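Local atomic coordinates of kappa-carrageenase (Pseudoalteromonas carrageenovora, PDB entry 1DYP), a protein that hydrolyses, through the family 16 catalytic domain present here, internal beta-1,4 linkages between galactose 4-sulfate and 3,6-anhydrogalactose in the red-algal polysaccharide kappa-carrageenan. Residues H193-I204 with Y207-N218. The protein carries 1 engineered substitution. Sequence-based numbering, arbitrary orientation.
Sequences HTYGVNVTKDKI and YVDGEIVGEKDN. With CD (cadmium ion), chain B.
Gly-196 and Tyr-207 form an antiparallel hydrogen-bonded pair (CA-CA 4.9 Å) toward one end of this contact, and Ile-204 pairs likewise with Lys-216 (CA-CA 5.3 Å) toward the other, consistent with two successive beta hairpins within residues 193-217, an antiparallel meander sharing the strand 203-208. A type I' turn from Val-208 to Glu-211 joins the second and third strands, and its Asp-209 grips the start of the first. OD2 of Asp-209 takes the ND1 proton of His-193 at 2.8 Å through its syn lone pair; the oxygen lies close to the imidazole plane, while ring and carboxylate planes are 40° apart. OD1 meets the backbone N of Thr-194 at 2.9 Å, nearly along its C-O axis, and the Asp-209 N in turn donates to Thr-194 O. With CG placed beside its own backbone N (chi1 -77°), the carboxylate is directed at both donors. If an alanine stood here, the Thr-194 amide and His-193 ND1 would probably lose these acceptors. The imidazole also bonds Asn-190 O through NE2 and stacks with Phe-186. At the far end, Asn-218 ND2 donates to Thr-200 O at 2.8 Å with the acceptor near the amide plane. Lys-203, bent at chi2 (-79°), runs alongside Asp-217 and salt-bridges its OD1 through NZ at 2.5 Å, a short length best treated as doubtful. Glu-215 chelates a cadmium ion with OE1 and OE2, both at 2.4 Å; a water and two atoms from outside the two segments complete the coordination. Strand 193-199 also hydrogen-bonds to strand 98-105, which ties the meander to the family 16 beta-sandwich, while Ile-204 packs on Leu-156 and Val-208 on His-154 of strand 151-162.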
ATOM      1  N   HIS A 193     -10.811   1.550  11.472  1.00  8.66           N
ATOM      2  CA  HIS A 193     -10.553   2.979  11.409  1.00  8.32           C
ATOM      3  C   HIS A 193     -10.502   3.356   9.943  1.00  7.99           C
ATOM      4  O   HIS A 193     -10.267   2.505   9.088  1.00  7.62           O
ATOM      5  CB  HIS A 193      -9.239   3.294  12.119  1.00  8.67           C
ATOM      6  CG  HIS A 193      -9.275   2.972  13.579  1.00  9.15           C
ATOM      7  ND1 HIS A 193      -9.744   3.859  14.524  1.00  9.28           N
ATOM      8  CD2 HIS A 193      -9.002   1.823  14.243  1.00  9.36           C
ATOM      9  CE1 HIS A 193      -9.762   3.270  15.706  1.00  9.45           C
ATOM     10  NE2 HIS A 193      -9.319   2.034  15.563  1.00  9.40           N
ATOM     11  N   THR A 194     -10.739   4.627   9.649  1.00  7.75           N
ATOM     12  CA  THR A 194     -10.746   5.073   8.266  1.00  7.90           C
ATOM     13  C   THR A 194      -9.457   5.771   7.882  1.00  7.52           C
ATOM     14  O   THR A 194      -8.980   6.666   8.580  1.00  7.91           O
ATOM     15  CB  THR A 194     -11.933   6.010   7.997  1.00  8.28           C
ATOM     16  OG1 THR A 194     -11.782   7.213   8.760  1.00  9.89           O
ATOM     17  CG2 THR A 194     -13.229   5.325   8.389  1.00  8.51           C
ATOM     18  N   TYR A 195      -8.904   5.339   6.758  1.00  7.14           N
ATOM     19  CA  TYR A 195      -7.663   5.877   6.233  1.00  6.77           C
ATOM     20  C   TYR A 195      -7.961   6.413   4.844  1.00  6.59           C
ATOM     21  O   TYR A 195      -8.399   5.675   3.962  1.00  6.75           O
ATOM     22  CB  TYR A 195      -6.624   4.758   6.174  1.00  6.68           C
ATOM     23  CG  TYR A 195      -6.322   4.181   7.538  1.00  6.19           C
ATOM     24  CD1 TYR A 195      -5.400   4.795   8.387  1.00  6.38           C
ATOM     25  CD2 TYR A 195      -6.998   3.053   8.003  1.00  6.09           C
ATOM     26  CE1 TYR A 195      -5.160   4.302   9.665  1.00  5.91           C
ATOM     27  CE2 TYR A 195      -6.765   2.548   9.285  1.00  6.00           C
ATOM     28  CZ  TYR A 195      -5.846   3.181  10.108  1.00  6.11           C
ATOM     29  OH  TYR A 195      -5.613   2.699  11.375  1.00  6.08           O
ATOM     30  N   GLY A 196      -7.731   7.702   4.644  1.00  6.38           N
ATOM     31  CA  GLY A 196      -8.022   8.265   3.345  1.00  6.45           C
ATOM     32  C   GLY A 196      -6.986   9.233   2.835  1.00  6.40           C
ATOM     33  O   GLY A 196      -6.089   9.662   3.560  1.00  6.04           O
ATOM     34  N   VAL A 197      -7.109   9.564   1.560  1.00  6.70           N
ATOM     35  CA  VAL A 197      -6.204  10.510   0.948  1.00  6.90           C
ATOM     36  C   VAL A 197      -6.936  11.230  -0.169  1.00  7.23           C
ATOM     37  O   VAL A 197      -7.728  10.633  -0.898  1.00  7.24           O
ATOM     38  CB  VAL A 197      -4.940   9.814   0.378  1.00  7.05           C
ATOM     39  CG1 VAL A 197      -5.293   8.972  -0.836  1.00  7.29           C
ATOM     40  CG2 VAL A 197      -3.893  10.861   0.028  1.00  7.10           C
ATOM     41  N   ASN A 198      -6.710  12.532  -0.262  1.00  7.51           N
ATOM     42  CA  ASN A 198      -7.317  13.310  -1.318  1.00  7.58           C
ATOM     43  C   ASN A 198      -6.172  13.673  -2.239  1.00  7.80           C
ATOM     44  O   ASN A 198      -5.195  14.295  -1.817  1.00  7.55           O
ATOM     45  CB  ASN A 198      -7.977  14.573  -0.776  1.00  7.84           C
ATOM     46  CG  ASN A 198      -8.749  15.311  -1.845  1.00  8.18           C
ATOM     47  OD1 ASN A 198      -9.363  14.689  -2.708  1.00  8.41           O
ATOM     48  ND2 ASN A 198      -8.734  16.638  -1.789  1.00  8.68           N
ATOM     49  N   VAL A 199      -6.290  13.266  -3.494  1.00  7.90           N
ATOM     50  CA  VAL A 199      -5.254  13.530  -4.476  1.00  8.15           C
ATOM     51  C   VAL A 199      -5.747  14.488  -5.551  1.00  8.49           C
ATOM     52  O   VAL A 199      -6.774  14.246  -6.181  1.00  8.47           O
ATOM     53  CB  VAL A 199      -4.805  12.216  -5.163  1.00  8.00           C
ATOM     54  CG1 VAL A 199      -3.627  12.476  -6.082  1.00  8.14           C
ATOM     55  CG2 VAL A 199      -4.445  11.172  -4.109  1.00  8.05           C
ATOM     56  N   THR A 200      -5.020  15.586  -5.738  1.00  8.96           N
ATOM     57  CA  THR A 200      -5.347  16.561  -6.773  1.00  9.44           C
ATOM     58  C   THR A 200      -4.051  16.746  -7.551  1.00  9.74           C
ATOM     59  O   THR A 200      -3.010  16.228  -7.151  1.00  9.46           O
ATOM     60  CB  THR A 200      -5.778  17.926  -6.193  1.00  9.57           C
ATOM     61  OG1 THR A 200      -4.629  18.627  -5.703  1.00  9.92           O
ATOM     62  CG2 THR A 200      -6.776  17.732  -5.063  1.00  9.61           C
ATOM     63  N   LYS A 201      -4.095  17.471  -8.661  1.00 10.05           N
ATOM     64  CA  LYS A 201      -2.874  17.663  -9.424  1.00 10.57           C
ATOM     65  C   LYS A 201      -1.859  18.493  -8.651  1.00 10.23           C
ATOM     66  O   LYS A 201      -0.667  18.447  -8.946  1.00 10.55           O
ATOM     67  CB  LYS A 201      -3.167  18.340 -10.764  1.00 11.34           C
ATOM     68  CG  LYS A 201      -3.922  19.648 -10.663  1.00 12.45           C
ATOM     69  CD  LYS A 201      -3.967  20.347 -12.017  0.80 13.32           C
ATOM     70  CE  LYS A 201      -4.348  19.387 -13.138  1.00 14.04           C
ATOM     71  NZ  LYS A 201      -5.684  18.755 -12.944  0.80 14.60           N
ATOM     72  N   ASP A 202      -2.327  19.229  -7.646  1.00 10.08           N
ATOM     73  CA  ASP A 202      -1.443  20.090  -6.866  1.00  9.89           C
ATOM     74  C   ASP A 202      -1.104  19.636  -5.450  1.00  9.33           C
ATOM     75  O   ASP A 202      -0.021  19.944  -4.944  1.00  9.16           O
ATOM     76  CB  ASP A 202      -2.034  21.498  -6.779  1.00 10.75           C
ATOM     77  CG  ASP A 202      -2.315  22.096  -8.140  1.00 11.44           C
ATOM     78  OD1 ASP A 202      -1.402  22.083  -8.989  1.00 12.69           O
ATOM     79  OD2 ASP A 202      -3.445  22.582  -8.356  0.50 12.15           O
ATOM     80  N   LYS A 203      -2.018  18.915  -4.808  1.00  8.87           N
ATOM     81  CA  LYS A 203      -1.795  18.490  -3.428  1.00  8.37           C
ATOM     82  C   LYS A 203      -2.240  17.071  -3.119  1.00  8.08           C
ATOM     83  O   LYS A 203      -3.087  16.504  -3.807  1.00  7.97           O
ATOM     84  CB  LYS A 203      -2.544  19.422  -2.471  1.00  8.80           C
ATOM     85  CG  LYS A 203      -2.257  20.899  -2.651  1.00  9.05           C
ATOM     86  CD  LYS A 203      -0.940  21.306  -2.023  1.00  8.97           C
ATOM     87  CE  LYS A 203      -0.703  22.790  -2.242  1.00  9.08           C
ATOM     88  NZ  LYS A 203       0.522  23.265  -1.566  1.00  9.05           N
ATOM     89  N   ILE A 204      -1.657  16.512  -2.063  1.00  7.31           N
ATOM     90  CA  ILE A 204      -2.006  15.185  -1.585  1.00  6.90           C
ATOM     91  C   ILE A 204      -2.209  15.387  -0.086  1.00  6.78           C
ATOM     92  O   ILE A 204      -1.314  15.870   0.611  1.00  6.30           O
ATOM     93  CB  ILE A 204      -0.875  14.166  -1.835  1.00  6.73           C
ATOM     94  CG1 ILE A 204      -0.521  14.147  -3.323  1.00  6.84           C
ATOM     95  CG2 ILE A 204      -1.321  12.771  -1.392  1.00  6.85           C
ATOM     96  CD1 ILE A 204       0.677  13.291  -3.660  1.00  6.62           C
ATOM     97  N   TYR A 207      -5.693  11.448   5.583  1.00  6.80           N
ATOM     98  CA  TYR A 207      -6.624  11.491   6.704  1.00  7.31           C
ATOM     99  C   TYR A 207      -6.679  10.182   7.477  1.00  7.28           C
ATOM    100  O   TYR A 207      -6.515   9.106   6.911  1.00  7.05           O
ATOM    101  CB  TYR A 207      -8.047  11.778   6.216  1.00  7.80           C
ATOM    102  CG  TYR A 207      -8.217  13.041   5.407  1.00  8.52           C
ATOM    103  CD1 TYR A 207      -7.796  13.107   4.080  1.00  8.70           C
ATOM    104  CD2 TYR A 207      -8.815  14.166   5.969  1.00  8.67           C
ATOM    105  CE1 TYR A 207      -7.970  14.270   3.329  1.00  9.39           C
ATOM    106  CE2 TYR A 207      -8.993  15.337   5.226  1.00  9.44           C
ATOM    107  CZ  TYR A 207      -8.569  15.379   3.910  1.00  9.48           C
ATOM    108  OH  TYR A 207      -8.751  16.525   3.171  1.00 10.46           O
ATOM    109  N   VAL A 208      -6.920  10.293   8.778  1.00  7.40           N
ATOM    110  CA  VAL A 208      -7.082   9.132   9.647  1.00  7.64           C
ATOM    111  C   VAL A 208      -8.252   9.490  10.557  1.00  7.94           C
ATOM    112  O   VAL A 208      -8.178  10.441  11.332  1.00  8.06           O
ATOM    113  CB  VAL A 208      -5.833   8.846  10.500  1.00  7.54           C
ATOM    114  CG1 VAL A 208      -6.121   7.699  11.466  1.00  7.82           C
ATOM    115  CG2 VAL A 208      -4.665   8.466   9.602  1.00  7.40           C
ATOM    116  N   ASP A 209      -9.337   8.734  10.442  1.00  8.26           N
ATOM    117  CA  ASP A 209     -10.535   8.993  11.230  1.00  8.90           C
ATOM    118  C   ASP A 209     -10.957  10.463  11.137  1.00  9.39           C
ATOM    119  O   ASP A 209     -11.328  11.085  12.135  1.00  9.64           O
ATOM    120  CB  ASP A 209     -10.328   8.584  12.694  1.00  8.96           C
ATOM    121  CG  ASP A 209     -10.415   7.076  12.901  1.00  9.09           C
ATOM    122  OD1 ASP A 209     -10.868   6.365  11.981  1.00  8.91           O
ATOM    123  OD2 ASP A 209     -10.046   6.597  13.994  1.00  9.19           O
ATOM    124  N   GLY A 210     -10.882  11.011   9.926  1.00  9.64           N
ATOM    125  CA  GLY A 210     -11.294  12.385   9.693  1.00 10.28           C
ATOM    126  C   GLY A 210     -10.266  13.476   9.916  1.00 10.57           C
ATOM    127  O   GLY A 210     -10.445  14.596   9.440  1.00 11.06           O
ATOM    128  N   GLU A 211      -9.194  13.161  10.634  1.00 10.49           N
ATOM    129  CA  GLU A 211      -8.147  14.138  10.916  1.00 10.62           C
ATOM    130  C   GLU A 211      -7.076  14.156   9.837  1.00 10.02           C
ATOM    131  O   GLU A 211      -6.696  13.110   9.321  1.00  9.70           O
ATOM    132  CB  GLU A 211      -7.501  13.823  12.266  1.00 11.74           C
ATOM    133  CG  GLU A 211      -8.457  13.940  13.434  1.00 13.76           C
ATOM    134  CD  GLU A 211      -8.922  15.365  13.638  1.00 14.47           C
ATOM    135  OE1 GLU A 211      -8.079  16.211  13.990  1.00 15.85           O
ATOM    136  OE2 GLU A 211     -10.124  15.639  13.434  1.00 16.00           O
ATOM    137  N   ILE A 212      -6.593  15.346   9.490  1.00  9.60           N
ATOM    138  CA  ILE A 212      -5.543  15.458   8.483  1.00  9.29           C
ATOM    139  C   ILE A 212      -4.221  15.099   9.155  1.00  8.92           C
ATOM    140  O   ILE A 212      -3.824  15.729  10.139  1.00  8.77           O
ATOM    141  CB  ILE A 212      -5.459  16.889   7.903  1.00  9.62           C
ATOM    142  CG1 ILE A 212      -6.738  17.207   7.122  1.00  9.84           C
ATOM    143  CG2 ILE A 212      -4.231  17.015   6.999  1.00  9.75           C
ATOM    144  CD1 ILE A 212      -6.782  18.610   6.538  1.00 10.23           C
ATOM    145  N   VAL A 213      -3.548  14.079   8.632  1.00  8.27           N
ATOM    146  CA  VAL A 213      -2.287  13.626   9.209  1.00  7.72           C
ATOM    147  C   VAL A 213      -1.108  13.815   8.272  1.00  7.45           C
ATOM    148  O   VAL A 213       0.028  13.492   8.612  1.00  7.31           O
ATOM    149  CB  VAL A 213      -2.365  12.135   9.606  1.00  7.77           C
ATOM    150  CG1 VAL A 213      -3.561  11.905  10.510  1.00  7.71           C
ATOM    151  CG2 VAL A 213      -2.461  11.262   8.366  1.00  7.63           C
ATOM    152  N   GLY A 214      -1.382  14.329   7.082  1.00  7.05           N
ATOM    153  CA  GLY A 214      -0.309  14.548   6.141  1.00  6.87           C
ATOM    154  C   GLY A 214      -0.729  15.394   4.962  1.00  6.71           C
ATOM    155  O   GLY A 214      -1.902  15.436   4.594  1.00  6.70           O
ATOM    156  N   GLU A 215       0.234  16.111   4.401  1.00  6.62           N
ATOM    157  CA  GLU A 215      -0.005  16.929   3.218  1.00  6.66           C
ATOM    158  C   GLU A 215       1.325  17.172   2.537  1.00  6.64           C
ATOM    159  O   GLU A 215       2.318  17.503   3.188  1.00  6.34           O
ATOM    160  CB  GLU A 215      -0.646  18.287   3.536  1.00  7.01           C
ATOM    161  CG  GLU A 215      -0.913  19.077   2.237  1.00  7.54           C
ATOM    162  CD  GLU A 215      -1.411  20.497   2.445  1.00  7.80           C
ATOM    163  OE1 GLU A 215      -1.077  21.111   3.472  1.00  7.70           O
ATOM    164  OE2 GLU A 215      -2.121  21.009   1.553  1.00  8.15           O
ATOM    165  N   LYS A 216       1.330  17.001   1.223  1.00  6.54           N
ATOM    166  CA  LYS A 216       2.522  17.204   0.416  1.00  6.97           C
ATOM    167  C   LYS A 216       2.085  17.804  -0.904  1.00  7.24           C
ATOM    168  O   LYS A 216       0.916  17.719  -1.276  1.00  7.43           O
ATOM    169  CB  LYS A 216       3.210  15.871   0.110  1.00  6.92           C
ATOM    170  CG  LYS A 216       3.682  15.076   1.312  1.00  7.04           C
ATOM    171  CD  LYS A 216       4.803  15.780   2.046  1.00  7.23           C
ATOM    172  CE  LYS A 216       5.343  14.894   3.156  1.00  7.29           C
ATOM    173  NZ  LYS A 216       6.282  15.620   4.063  1.00  7.54           N
ATOM    174  N   ASP A 217       3.017  18.421  -1.615  1.00  7.76           N
ATOM    175  CA  ASP A 217       2.683  18.957  -2.920  1.00  8.21           C
ATOM    176  C   ASP A 217       2.780  17.781  -3.874  1.00  8.32           C
ATOM    177  O   ASP A 217       3.656  16.922  -3.730  1.00  8.21           O
ATOM    178  CB  ASP A 217       3.659  20.058  -3.309  1.00  9.06           C
ATOM    179  CG  ASP A 217       3.392  21.341  -2.564  1.00 10.02           C
ATOM    180  OD1 ASP A 217       2.316  21.931  -2.790  1.00 11.56           O
ATOM    181  OD2 ASP A 217       4.246  21.752  -1.753  1.00 11.27           O
ATOM    182  N   ASN A 218       1.866  17.712  -4.834  1.00  8.24           N
ATOM    183  CA  ASN A 218       1.897  16.607  -5.774  1.00  8.26           C
ATOM    184  C   ASN A 218       2.893  16.916  -6.875  1.00  8.48           C
ATOM    185  O   ASN A 218       2.528  17.418  -7.939  1.00  8.46           O
ATOM    186  CB  ASN A 218       0.522  16.359  -6.384  1.00  8.24           C
ATOM    187  CG  ASN A 218       0.489  15.093  -7.203  1.00  8.37           C
ATOM    188  OD1 ASN A 218       1.538  14.549  -7.548  1.00  8.45           O
ATOM    189  ND2 ASN A 218      -0.705  14.616  -7.525  1.00  8.15           N
TER
HETATM  190 CD    CD B1298      -1.721  23.174   2.386  1.00  8.65          CD
HETATM  191  O   HOH W   1     -10.243   9.431   7.581  1.00 15.02           O
HETATM  192  O   HOH W   2      -8.067  17.797   0.873  1.00 17.28           O
HETATM  193  O   HOH W   3       1.638  21.907  -5.715  1.00 14.04           O
HETATM  194  O   HOH W   4      -3.796  23.065   3.492  1.00 10.54           O